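Local atomic coordinates of cellulose-binding protein (Saccharophagus degradans, PDB entry 2YHG), a protein that probably acts in carbohydrate metabolism, combining polysaccharide binding with a nucleoside hydrolase-like domain of possible glycoside-hydrolysing activity. Residues 28-33 with 140-145. Sequence-based numbering, arbitrary orientation.
Sequences RYRVIH and KDDPRP
The guanidinium of Arg30 carries Asp142 CB over one face, 3.6 Å above its plane and displaced toward the rim, while Arg144 O and a water lie at its edge. The guanidinium of Arg144 has Arg30 CG centred over one face and takes Arg28 O and the Asp142 carboxylate at its edge. Arg30, Asp142 and Arg144 form a salt-bridge network in the nucleoside hydrolase-like domain, joining strand 30-35, near the middle of the parallel sheet, to the loop between helix 129-139 and the neighbouring strand 146-150. Arg144 grips Asp142 side-on: NH2 reaches OD2 at 2.8 Å and NE meets OD1, each at the syn lone pair of its oxygen. OD1 also accepts from Arg144 N on its anti side, which defines an Asx turn and gives that oxygen two protein donors. The Arg30 and Asp142 planes are stacked, 5° apart; because OD2 stands well out of the guanidinium plane, the long 3.8 Å pair with Arg30 NE is purely electrostatic. Glu60 and Asp58 give Arg30 and Arg144 further salt bridges, which should offset the closeness of the two guanidiniums. A bend at chi3 (63°) turns the end of Arg30 so that NH1 donates to Arg144 O (2.9 Å). Arg144 NH1 donates to Arg28 O at 2.8 Å, from above the carbonyl plane (58° out of it). Between the backbones, one water accepts from Arg30 N and donates to Pro145 O at 2.7 Å.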
loop_
_atom_site.group_PDB
_atom_site.type_symbol
_atom_site.label_atom_id
_atom_site.label_comp_id
_atom_site.label_asym_id
_atom_site.label_seq_id
_atom_site.Cartn_x
_atom_site.Cartn_y
_atom_site.Cartn_z
ATOM N N ARG A 28 -10.596 5.870 0.052
ATOM C CA ARG A 28 -10.014 4.546 -0.116
ATOM C C ARG A 28 -9.398 4.444 -1.489
ATOM O O ARG A 28 -9.940 4.970 -2.463
ATOM C CB ARG A 28 -11.082 3.455 0.046
ATOM C CG ARG A 28 -11.735 3.357 1.421
ATOM C CD ARG A 28 -12.825 2.287 1.418
ATOM N NE ARG A 28 -13.266 1.968 2.779
ATOM C CZ ARG A 28 -14.370 2.390 3.351
ATOM N NH1 ARG A 28 -15.150 3.263 2.739
ATOM N NH2 ARG A 28 -14.679 1.938 4.555
ATOM N N TYR A 29 -8.346 3.652 -1.570
ATOM C CA TYR A 29 -7.732 3.310 -2.834
ATOM C C TYR A 29 -8.164 1.911 -3.278
ATOM O O TYR A 29 -8.471 1.037 -2.474
ATOM C CB TYR A 29 -6.188 3.411 -2.705
ATOM C CG TYR A 29 -5.716 4.825 -2.365
ATOM C CD1 TYR A 29 -6.021 5.923 -3.152
ATOM C CD2 TYR A 29 -5.002 5.062 -1.216
ATOM C CE1 TYR A 29 -5.592 7.215 -2.781
ATOM C CE2 TYR A 29 -4.555 6.297 -0.867
ATOM C CZ TYR A 29 -4.831 7.377 -1.655
ATOM O OH TYR A 29 -4.355 8.637 -1.275
ATOM N N ARG A 30 -8.111 1.714 -4.594
ATOM C CA ARG A 30 -8.483 0.457 -5.233
ATOM C C ARG A 30 -7.231 -0.375 -5.428
ATOM O O ARG A 30 -6.279 0.089 -6.062
ATOM C CB ARG A 30 -9.113 0.742 -6.586
ATOM C CG ARG A 30 -10.372 1.631 -6.540
ATOM C CD ARG A 30 -10.860 1.979 -7.923
ATOM N NE ARG A 30 -11.272 0.784 -8.648
ATOM C CZ ARG A 30 -11.432 0.731 -9.964
ATOM N NH1 ARG A 30 -11.130 1.796 -10.723
ATOM N NH2 ARG A 30 -11.861 -0.372 -10.524
ATOM N N VAL A 31 -7.278 -1.622 -4.995
ATOM C CA VAL A 31 -6.089 -2.472 -5.051
ATOM C C VAL A 31 -6.471 -3.897 -5.425
ATOM O O VAL A 31 -7.458 -4.453 -4.920
ATOM C CB VAL A 31 -5.327 -2.468 -3.709
ATOM C CG1 VAL A 31 -3.997 -3.243 -3.851
ATOM C CG2 VAL A 31 -5.038 -1.074 -3.223
ATOM N N ILE A 32 -5.652 -4.505 -6.294
ATOM C CA ILE A 32 -5.732 -5.886 -6.666
ATOM C C ILE A 32 -4.351 -6.477 -6.358
ATOM O O ILE A 32 -3.343 -5.951 -6.826
ATOM C CB ILE A 32 -6.019 -6.008 -8.172
ATOM C CG1 ILE A 32 -7.424 -5.487 -8.484
ATOM C CG2 ILE A 32 -5.796 -7.434 -8.662
ATOM C CD1 ILE A 32 -7.672 -5.266 -9.964
ATOM N N HIS A 33 -4.319 -7.611 -5.662
ATOM C CA HIS A 33 -3.068 -8.299 -5.369
ATOM C C HIS A 33 -2.949 -9.544 -6.199
ATOM O O HIS A 33 -3.889 -10.326 -6.327
ATOM C CB HIS A 33 -2.969 -8.662 -3.909
ATOM C CG HIS A 33 -2.982 -7.483 -3.028
ATOM N ND1 HIS A 33 -2.065 -6.466 -3.176
ATOM C CD2 HIS A 33 -3.772 -7.165 -1.971
ATOM C CE1 HIS A 33 -2.302 -5.579 -2.222
ATOM N NE2 HIS A 33 -3.339 -5.963 -1.490
ATOM N N LYS A 140 -13.612 -0.243 -15.430
ATOM C CA LYS A 140 -14.776 0.197 -14.669
ATOM C C LYS A 140 -14.843 1.721 -14.638
ATOM O O LYS A 140 -13.824 2.405 -14.507
ATOM C CB LYS A 140 -14.703 -0.376 -13.256
ATOM C CG LYS A 140 -15.930 -0.258 -12.415
ATOM C CD LYS A 140 -15.764 -0.948 -11.064
ATOM C CE LYS A 140 -16.999 -0.887 -10.210
ATOM N NZ LYS A 140 -16.745 -1.415 -8.856
ATOM N N ASP A 141 -16.072 2.220 -14.581
ATOM C CA ASP A 141 -16.359 3.654 -14.539
ATOM C C ASP A 141 -16.232 4.201 -13.131
ATOM O O ASP A 141 -17.080 4.942 -12.652
ATOM C CB ASP A 141 -17.743 3.980 -15.134
ATOM C CG ASP A 141 -18.867 3.511 -14.256
ATOM O OD1 ASP A 141 -18.682 2.526 -13.503
ATOM O OD2 ASP A 141 -19.955 4.129 -14.331
ATOM N N ASP A 142 -15.106 3.925 -12.490
ATOM C CA ASP A 142 -14.736 4.525 -11.221
ATOM C C ASP A 142 -13.562 5.448 -11.542
ATOM O O ASP A 142 -12.575 4.992 -12.107
ATOM C CB ASP A 142 -14.352 3.368 -10.284
ATOM C CG ASP A 142 -14.108 3.797 -8.864
ATOM O OD1 ASP A 142 -13.532 4.871 -8.621
ATOM O OD2 ASP A 142 -14.335 2.938 -7.952
ATOM N N PRO A 143 -13.609 6.732 -11.161
ATOM C CA PRO A 143 -12.524 7.662 -11.533
ATOM C C PRO A 143 -11.203 7.368 -10.839
ATOM O O PRO A 143 -10.166 7.912 -11.229
ATOM C CB PRO A 143 -13.066 9.038 -11.111
ATOM C CG PRO A 143 -14.016 8.724 -10.021
ATOM C CD PRO A 143 -14.700 7.453 -10.488
ATOM N N ARG A 144 -11.255 6.579 -9.770
ATOM C CA ARG A 144 -10.053 6.254 -9.067
ATOM C C ARG A 144 -9.227 5.261 -9.896
ATOM O O ARG A 144 -9.767 4.302 -10.436
ATOM C CB ARG A 144 -10.399 5.609 -7.740
ATOM C CG ARG A 144 -11.061 6.563 -6.727
ATOM C CD ARG A 144 -11.462 5.807 -5.492
ATOM N NE ARG A 144 -12.419 4.746 -5.783
ATOM C CZ ARG A 144 -12.716 3.771 -4.942
ATOM N NH1 ARG A 144 -12.130 3.725 -3.750
ATOM N NH2 ARG A 144 -13.589 2.846 -5.284
ATOM N N PRO A 145 -7.917 5.425 -9.915
ATOM C CA PRO A 145 -7.068 4.446 -10.566
ATOM C C PRO A 145 -7.063 3.141 -9.781
ATOM O O PRO A 145 -7.485 3.091 -8.631
ATOM C CB PRO A 145 -5.704 5.121 -10.549
ATOM C CG PRO A 145 -5.758 6.131 -9.491
ATOM C CD PRO A 145 -7.164 6.543 -9.336
HETATM O O HOH W 1 -7.132 4.156 -6.146
HETATM O O HOH W 2 -11.127 2.274 -13.627
#